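Long-range contacts in aerobactin synthase IucA (Klebsiella pneumoniae subsp. pneumoniae, PDB 5JM8), which probably catalyses, as an NIS synthetase, the ATP-dependent joining of citrate to acetylated hydroxylysine on the way to the siderophore aerobactin: residues S451-H456 and A469-T474; V294-R299 and D447-A452; M112-H117 and H152-S157. All blocks are in the same frame, centred on the assembly; numbering follows the deposited sequence.

Contact 1. Residues S451-H456 and A469-T474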
# COMPACT_ATOMS: atom_id res chain seq x y z
N SER A 451 -0.27 -20.00 -30.83
CA SER A 451 0.98 -19.68 -31.52
C SER A 451 1.17 -20.62 -32.70
O SER A 451 0.92 -21.82 -32.61
CB SER A 451 2.17 -19.80 -30.56
OG SER A 451 2.32 -21.12 -30.09
N ALA A 452 1.62 -20.05 -33.82
CA ALA A 452 1.91 -20.83 -35.02
C ALA A 452 3.04 -20.17 -35.79
O ALA A 452 3.38 -19.02 -35.54
CB ALA A 452 0.67 -20.96 -35.88
N PHE A 453 3.62 -20.91 -36.73
CA PHE A 453 4.79 -20.45 -37.46
C PHE A 453 4.62 -20.56 -38.97
O PHE A 453 4.08 -21.54 -39.47
CB PHE A 453 6.02 -21.24 -37.01
CG PHE A 453 6.26 -21.19 -35.53
CD1 PHE A 453 6.89 -20.10 -34.95
CD2 PHE A 453 5.85 -22.23 -34.71
CE1 PHE A 453 7.10 -20.05 -33.58
CE2 PHE A 453 6.06 -22.19 -33.34
CZ PHE A 453 6.69 -21.09 -32.78
N MET A 454 5.07 -19.52 -39.67
CA MET A 454 5.02 -19.49 -41.12
C MET A 454 6.22 -20.25 -41.68
O MET A 454 7.16 -20.54 -40.95
CB MET A 454 5.01 -18.05 -41.63
CG MET A 454 3.84 -17.24 -41.11
SD MET A 454 2.26 -18.01 -41.49
CE MET A 454 2.28 -17.97 -43.28
N PRO A 455 6.18 -20.57 -42.98
CA PRO A 455 7.30 -21.27 -43.61
C PRO A 455 8.63 -20.53 -43.45
O PRO A 455 9.66 -21.18 -43.32
CB PRO A 455 6.88 -21.34 -45.08
CG PRO A 455 5.40 -21.33 -45.04
CD PRO A 455 5.03 -20.44 -43.90
N HIS A 456 8.59 -19.20 -43.45
CA HIS A 456 9.82 -18.41 -43.39
C HIS A 456 10.32 -18.22 -41.96
O HIS A 456 11.22 -17.42 -41.71
CB HIS A 456 9.61 -17.04 -44.07
CG HIS A 456 8.47 -16.25 -43.51
ND1 HIS A 456 7.15 -16.47 -43.88
CD2 HIS A 456 8.44 -15.21 -42.65
CE1 HIS A 456 6.37 -15.62 -43.25
NE2 HIS A 456 7.13 -14.84 -42.49
N ALA A 469 7.61 -28.52 -36.51
CA ALA A 469 6.56 -28.22 -35.54
C ALA A 469 5.18 -28.50 -36.11
O ALA A 469 4.91 -28.26 -37.29
CB ALA A 469 6.63 -26.77 -35.09
N GLU A 470 4.31 -29.01 -35.25
CA GLU A 470 2.94 -29.32 -35.63
C GLU A 470 2.15 -28.04 -35.90
O GLU A 470 1.29 -28.02 -36.78
CB GLU A 470 2.29 -30.16 -34.53
CG GLU A 470 0.78 -30.01 -34.42
CD GLU A 470 0.35 -28.86 -33.52
OE1 GLU A 470 1.02 -28.60 -32.50
OE2 GLU A 470 -0.68 -28.23 -33.84
N ASN A 471 2.45 -26.99 -35.14
CA ASN A 471 1.77 -25.71 -35.31
C ASN A 471 2.47 -24.85 -36.36
O ASN A 471 2.88 -23.72 -36.09
CB ASN A 471 1.66 -24.97 -33.97
CG ASN A 471 2.98 -24.92 -33.22
OD1 ASN A 471 3.86 -25.75 -33.43
ND2 ASN A 471 3.11 -23.95 -32.31
N VAL A 472 2.61 -25.42 -37.55
CA VAL A 472 3.07 -24.67 -38.72
C VAL A 472 1.86 -24.33 -39.59
O VAL A 472 0.98 -25.16 -39.78
CB VAL A 472 4.10 -25.45 -39.56
CG1 VAL A 472 5.45 -25.50 -38.85
CG2 VAL A 472 3.60 -26.85 -39.89
N PHE A 473 1.84 -23.10 -40.10
CA PHE A 473 0.71 -22.63 -40.91
C PHE A 473 1.09 -22.40 -42.36
O PHE A 473 2.18 -21.93 -42.67
CB PHE A 473 0.16 -21.32 -40.33
CG PHE A 473 -0.95 -21.50 -39.32
CD1 PHE A 473 -1.19 -22.74 -38.74
CD2 PHE A 473 -1.75 -20.44 -38.96
CE1 PHE A 473 -2.21 -22.90 -37.82
CE2 PHE A 473 -2.76 -20.59 -38.04
CZ PHE A 473 -3.00 -21.82 -37.47
N THR A 474 0.17 -22.75 -43.26
CA THR A 474 0.31 -22.40 -44.66
C THR A 474 -0.09 -20.94 -44.83
O THR A 474 -0.61 -20.31 -43.91
CB THR A 474 -0.57 -23.28 -45.56
OG1 THR A 474 -1.95 -23.04 -45.27
CG2 THR A 474 -0.25 -24.75 -45.36

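Contact 2. Residues V294-R299 and D447-A452. With ATP (adenosine-5'-triphosphate), chain I.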
# COMPACT_ATOMS: atom_id res chain seq x y z
N VAL A 294 -1.37 -33.02 -24.13
CA VAL A 294 0.09 -32.94 -24.13
C VAL A 294 0.54 -32.15 -25.35
O VAL A 294 1.48 -31.36 -25.29
CB VAL A 294 0.73 -34.34 -24.16
CG1 VAL A 294 2.24 -34.24 -24.36
CG2 VAL A 294 0.41 -35.08 -22.88
N LYS A 295 -0.15 -32.38 -26.46
CA LYS A 295 0.05 -31.66 -27.70
C LYS A 295 0.06 -30.14 -27.52
O LYS A 295 1.04 -29.48 -27.85
CB LYS A 295 -1.07 -32.07 -28.67
CG LYS A 295 -1.00 -31.48 -30.06
CD LYS A 295 -2.19 -32.00 -30.86
CE LYS A 295 -2.18 -31.53 -32.30
NZ LYS A 295 -1.10 -32.21 -33.05
N GLU A 296 -1.03 -29.61 -26.97
CA GLU A 296 -1.21 -28.17 -26.81
C GLU A 296 -0.22 -27.54 -25.83
O GLU A 296 0.20 -26.40 -26.02
CB GLU A 296 -2.64 -27.86 -26.36
CG GLU A 296 -3.71 -28.29 -27.35
CD GLU A 296 -5.11 -28.31 -26.74
OE1 GLU A 296 -5.28 -27.79 -25.62
OE2 GLU A 296 -6.03 -28.85 -27.39
N VAL A 297 0.15 -28.27 -24.79
CA VAL A 297 1.06 -27.72 -23.79
C VAL A 297 2.50 -27.74 -24.29
O VAL A 297 3.35 -27.01 -23.77
CB VAL A 297 0.96 -28.47 -22.44
CG1 VAL A 297 -0.44 -28.33 -21.85
CG2 VAL A 297 1.32 -29.94 -22.60
N LYS A 298 2.77 -28.55 -25.31
CA LYS A 298 4.09 -28.57 -25.94
C LYS A 298 4.30 -27.32 -26.79
O LYS A 298 5.44 -26.89 -26.98
CB LYS A 298 4.25 -29.83 -26.80
CG LYS A 298 4.40 -31.11 -26.02
CD LYS A 298 5.83 -31.32 -25.55
N ARG A 299 3.21 -26.76 -27.29
CA ARG A 299 3.27 -25.51 -28.06
C ARG A 299 3.83 -24.38 -27.22
O ARG A 299 4.59 -23.54 -27.72
CB ARG A 299 1.89 -25.13 -28.57
CG ARG A 299 1.31 -26.06 -29.61
CD ARG A 299 -0.03 -25.54 -30.10
NE ARG A 299 -0.61 -26.38 -31.14
CZ ARG A 299 -1.83 -26.21 -31.64
NH1 ARG A 299 -2.60 -25.23 -31.19
NH2 ARG A 299 -2.28 -27.01 -32.59
N ASP A 447 -1.97 -16.81 -23.95
CA ASP A 447 -2.47 -18.02 -24.61
C ASP A 447 -1.55 -18.44 -25.75
O ASP A 447 -1.73 -18.04 -26.90
CB ASP A 447 -3.90 -17.83 -25.13
CG ASP A 447 -4.58 -19.15 -25.48
OD1 ASP A 447 -3.90 -20.19 -25.48
OD2 ASP A 447 -5.80 -19.13 -25.76
N CYS A 448 -0.56 -19.27 -25.42
CA CYS A 448 0.42 -19.73 -26.38
C CYS A 448 -0.11 -20.89 -27.22
O CYS A 448 0.55 -21.34 -28.16
CB CYS A 448 1.70 -20.14 -25.66
SG CYS A 448 2.34 -18.85 -24.57
N GLN A 449 -1.30 -21.37 -26.87
CA GLN A 449 -1.97 -22.40 -27.65
C GLN A 449 -2.32 -21.85 -29.04
O GLN A 449 -2.55 -22.62 -29.98
CB GLN A 449 -3.23 -22.87 -26.93
CG GLN A 449 -3.93 -24.05 -27.59
CD GLN A 449 -5.13 -24.54 -26.78
OE1 GLN A 449 -5.37 -24.08 -25.67
NE2 GLN A 449 -5.88 -25.47 -27.35
N GLY A 450 -2.35 -20.53 -29.16
CA GLY A 450 -2.65 -19.86 -30.41
C GLY A 450 -1.41 -19.37 -31.13
O GLY A 450 -1.47 -18.43 -31.92
N SER A 451 -0.27 -20.00 -30.83
CA SER A 451 0.98 -19.68 -31.52
C SER A 451 1.17 -20.62 -32.70
O SER A 451 0.92 -21.82 -32.61
CB SER A 451 2.17 -19.80 -30.56
OG SER A 451 2.32 -21.12 -30.09
N ALA A 452 1.62 -20.05 -33.82
CA ALA A 452 1.91 -20.83 -35.02
C ALA A 452 3.04 -20.17 -35.79
O ALA A 452 3.38 -19.02 -35.54
CB ALA A 452 0.67 -20.96 -35.88
PG ATP I . -6.39 -18.64 -21.79
O1G ATP I . -6.44 -18.73 -20.28
O2G ATP I . -6.29 -17.23 -22.31
O3G ATP I . -5.38 -19.58 -22.42
PB ATP I . -8.23 -20.16 -23.46
O1B ATP I . -9.45 -20.93 -23.03
O2B ATP I . -6.99 -20.91 -23.91
O3B ATP I . -7.86 -19.11 -22.27
PA ATP I . -9.51 -19.49 -25.93
O1A ATP I . -9.30 -20.95 -26.23
O2A ATP I . -9.17 -18.45 -26.97
O3A ATP I . -8.66 -19.12 -24.61
O5' ATP I . -11.02 -19.22 -25.46
C5' ATP I . -11.38 -17.89 -25.11
C4' ATP I . -12.46 -17.87 -24.04
O4' ATP I . -12.81 -16.50 -23.79
C3' ATP I . -13.74 -18.59 -24.44
O3' ATP I . -14.13 -19.50 -23.40
C2' ATP I . -14.78 -17.51 -24.65
O2' ATP I . -16.04 -17.87 -24.10
C1' ATP I . -14.21 -16.29 -23.94
N9 ATP I . -14.44 -15.05 -24.71
C8 ATP I . -15.13 -13.99 -24.25
N7 ATP I . -15.17 -13.00 -25.18
C5 ATP I . -14.49 -13.43 -26.25
C6 ATP I . -14.15 -12.88 -27.58
N6 ATP I . -14.57 -11.63 -27.91
N1 ATP I . -13.42 -13.65 -28.42
C2 ATP I . -13.01 -14.88 -28.08
N3 ATP I . -13.29 -15.45 -26.89
C4 ATP I . -14.01 -14.78 -25.95

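Contact 3. Residues M112-H117 and H152-S157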
# COMPACT_ATOMS: atom_id res chain seq x y z
N MET A 112 -30.80 -20.27 -24.22
CA MET A 112 -31.61 -19.78 -23.10
C MET A 112 -30.85 -19.87 -21.79
O MET A 112 -30.97 -18.99 -20.93
CB MET A 112 -32.92 -20.56 -22.98
CG MET A 112 -33.95 -20.24 -24.04
SD MET A 112 -34.24 -18.47 -24.27
CE MET A 112 -33.64 -18.29 -25.94
N GLU A 113 -30.09 -20.95 -21.63
CA GLU A 113 -29.27 -21.13 -20.44
C GLU A 113 -28.30 -19.96 -20.32
O GLU A 113 -28.21 -19.33 -19.28
CB GLU A 113 -28.51 -22.46 -20.50
CG GLU A 113 -29.38 -23.69 -20.19
CD GLU A 113 -28.66 -25.01 -20.43
OE1 GLU A 113 -27.60 -25.00 -21.09
OE2 GLU A 113 -29.17 -26.05 -19.96
N SER A 114 -27.60 -19.66 -21.42
CA SER A 114 -26.67 -18.54 -21.45
C SER A 114 -27.39 -17.23 -21.14
O SER A 114 -26.91 -16.43 -20.33
CB SER A 114 -25.98 -18.46 -22.81
OG SER A 114 -25.13 -17.33 -22.88
N HIS A 115 -28.53 -17.02 -21.78
CA HIS A 115 -29.30 -15.79 -21.60
C HIS A 115 -29.71 -15.61 -20.14
O HIS A 115 -29.70 -14.50 -19.61
CB HIS A 115 -30.53 -15.79 -22.51
CG HIS A 115 -31.39 -14.58 -22.36
ND1 HIS A 115 -32.39 -14.48 -21.41
CD2 HIS A 115 -31.40 -13.40 -23.04
CE1 HIS A 115 -32.98 -13.30 -21.51
NE2 HIS A 115 -32.40 -12.63 -22.49
N ALA A 116 -30.07 -16.72 -19.49
CA ALA A 116 -30.54 -16.69 -18.11
C ALA A 116 -29.38 -16.52 -17.13
O ALA A 116 -29.48 -15.75 -16.17
CB ALA A 116 -31.30 -17.95 -17.79
N HIS A 117 -28.30 -17.25 -17.37
CA HIS A 117 -27.11 -17.17 -16.52
C HIS A 117 -26.55 -15.76 -16.51
O HIS A 117 -26.09 -15.27 -15.48
CB HIS A 117 -26.04 -18.15 -17.01
CG HIS A 117 -26.48 -19.58 -16.97
ND1 HIS A 117 -25.89 -20.56 -17.75
CD2 HIS A 117 -27.45 -20.20 -16.25
CE1 HIS A 117 -26.48 -21.72 -17.50
NE2 HIS A 117 -27.43 -21.53 -16.60
N HIS A 152 -21.21 -14.69 -30.30
CA HIS A 152 -21.54 -16.09 -30.07
C HIS A 152 -23.00 -16.14 -29.61
O HIS A 152 -23.45 -15.24 -28.90
CB HIS A 152 -20.61 -16.72 -29.03
CG HIS A 152 -20.64 -18.21 -29.03
ND1 HIS A 152 -21.54 -18.94 -28.28
CD2 HIS A 152 -19.87 -19.12 -29.68
CE1 HIS A 152 -21.33 -20.23 -28.48
NE2 HIS A 152 -20.32 -20.36 -29.32
N PRO A 153 -23.75 -17.17 -30.04
CA PRO A 153 -25.16 -17.24 -29.61
C PRO A 153 -25.33 -17.62 -28.14
O PRO A 153 -26.27 -17.14 -27.49
CB PRO A 153 -25.74 -18.33 -30.52
CG PRO A 153 -24.57 -19.16 -30.91
CD PRO A 153 -23.42 -18.21 -31.02
N ALA A 154 -24.45 -18.47 -27.63
CA ALA A 154 -24.50 -18.91 -26.25
C ALA A 154 -23.13 -18.77 -25.58
O ALA A 154 -22.49 -19.77 -25.25
CB ALA A 154 -24.98 -20.35 -26.18
N PRO A 155 -22.69 -17.53 -25.36
CA PRO A 155 -21.36 -17.26 -24.78
C PRO A 155 -21.22 -17.68 -23.32
O PRO A 155 -20.10 -17.77 -22.83
CB PRO A 155 -21.23 -15.74 -24.92
CG PRO A 155 -22.62 -15.23 -24.97
CD PRO A 155 -23.41 -16.28 -25.67
N LYS A 156 -22.34 -17.92 -22.64
CA LYS A 156 -22.32 -18.28 -21.22
C LYS A 156 -22.95 -19.64 -20.96
O LYS A 156 -23.67 -19.82 -19.98
CB LYS A 156 -23.04 -17.21 -20.39
CG LYS A 156 -22.40 -15.83 -20.46
CD LYS A 156 -21.00 -15.83 -19.86
CE LYS A 156 -20.39 -14.44 -19.86
NZ LYS A 156 -18.98 -14.45 -19.37
N SER A 157 -22.70 -20.59 -21.85
CA SER A 157 -23.03 -21.98 -21.59
C SER A 157 -21.95 -22.56 -20.68
O SER A 157 -20.76 -22.44 -20.97
CB SER A 157 -23.13 -22.77 -22.91
OG SER A 157 -23.06 -24.17 -22.69

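Contact 1. Residues S451-H456 and A469-T474
F453 and V472 form a single beta bridge of the parallel type, a short pairing that ties the end of strand 451-453 to the loop leading into helix 475-500. The ladder is minimal: F453 N donates to N471 O at 3.0 Å, and F473 N, two residues on from N471, gives F453 O a nearly straight bond of 2.8 Å. N471, the centre of an inverse gamma turn, adds a third bond from its side chain. With CG held between the backbone N and the carbonyl carbon (chi1 48°), ND2 can reach S451 O at 3.1 Å. The acceptor sits close to the amide plane, yet the donor stands well above the carbonyl plane of S451. The same amide runs alongside the F453 ring, pointing the same way but turned almost perpendicular to it, with ND2 3.6 Å from CE2; helix 294-306 and helix 458-462 pack against this buried side through L306 and L461. M454, also buried and bent at its second and third torsions, makes a slacker contact, SD lying 4.1 Å from F473 CB.

The outer side is looser. V472 and P455 are exposed, P455 touching the loop chiefly through CD, 3.4 Å from F473 O. T474, exposed as well, caps the start of helix 475-500. A452, buried, makes a CH-pi contact with the partly exposed F473: its CB stands over the face of the ring, 3.7 Å from the centroid and just 6° off the ring normal.

Contact 2. Residues V294-R299 and D447-A452
The carboxylate of E296 and the side-chain amide of Q449 meet face on rather than through a hydrogen bond. Q449 NE2 stands above the carboxylate, 3.0 Å from E296 CD, and the two planes are 23° apart; from that position its N-H groups are badly angled for either oxygen. Q449 arrives there because its chain is fully extended from a CG placed anti to the backbone N (chi1 -173°).

The directional bond lies one helical turn further on, where R299 NH1 donates to Q449 O at 2.9 Å. The donor is in the carbonyl plane, and the oxygen sits at the edge of the guanidinium, tilted slightly from its plane; the N-H is appreciably bent, at 135°. On the same guanidinium, NH2 forms a salt bridge with E470 OE2, which probably helps orient it. The same helix thus meets Q449 at both its backbone oxygen and its side-chain amide.

Within 447-452 the turn is held by its own bonds: D447 OD1 accepts from Q449 N at 3.2 Å in an Asx turn, and C448 O takes both S451 N and S451 OG, the latter at 2.6 Å. D447 also meets K278 in a salt bridge and completes the magnesium site with Q429 and N430, so this Asx turn packed on helix 294-306 belongs to the wall of an ATP-magnesium site beside the triphosphate.

Contact 3. Residues M112-H117 and H152-S157
Two first torsions one helical turn apart aim S114 and H117 at the same loop residue, K156: the hydroxyl of S114 swings opposite its own backbone N (chi1 176°), whereas the imidazole of H117 lies beside its backbone N (chi1 -61°). In consequence the helix meets both the backbone N and the backbone O of K156 with side chains. K156 N donates to S114 OG at 2.9 Å, and H117 ND1 donates to K156 O at 3.2 Å. The second bond is close to straight, with the oxygen in the imidazole plane at the ring edge and its C=O pointing almost directly at ND1; this implies a proton on ND1. The H158 ring meets the same imidazole, the planes nearly parallel.

Around the hydroxyl the fit is close. P155 CD comes to 3.4 Å from S114 OG, and the methyl of A154 touches S114 CB at 4.0 Å. The side chain of K156 begins toward the helix, bends at its second torsion and leads away from it, its ammonium having weak partners in D172 and L145 O.

At the other end of the segment, H152 ND1 accepts from A154 N at 3.0 Å, while NE2 bonds N287 OD1. P155 has its side chain about 6 Å from the bound ATP, nearest atoms, and the contact is thus one of a loop bound to helix 101-124 through side chain to backbone bonds at the border of the ATP pocket.

From the N terminus, contact 3 comes first, closing a loop of 34 residues between helix 101-124 and the segment before helix 163-169. Contact 2 follows in series and spans much more chain: 147 residues separate helix 294-306 from the turn at 447-452. Contact 1 opens where contact 2 ends, both using S451 and A452, and closes a short loop holding helix 458-462. None nests or crosses. Contacts 1 and 2, about 12 Å apart between centres, touch through E470 and N471 against K295 and R299, joining helix 294-306 to strand 451-453 and the approach to helix 475-500. Contact 3 lies across the chain's centre, about 28 Å from contact 2, centre to centre.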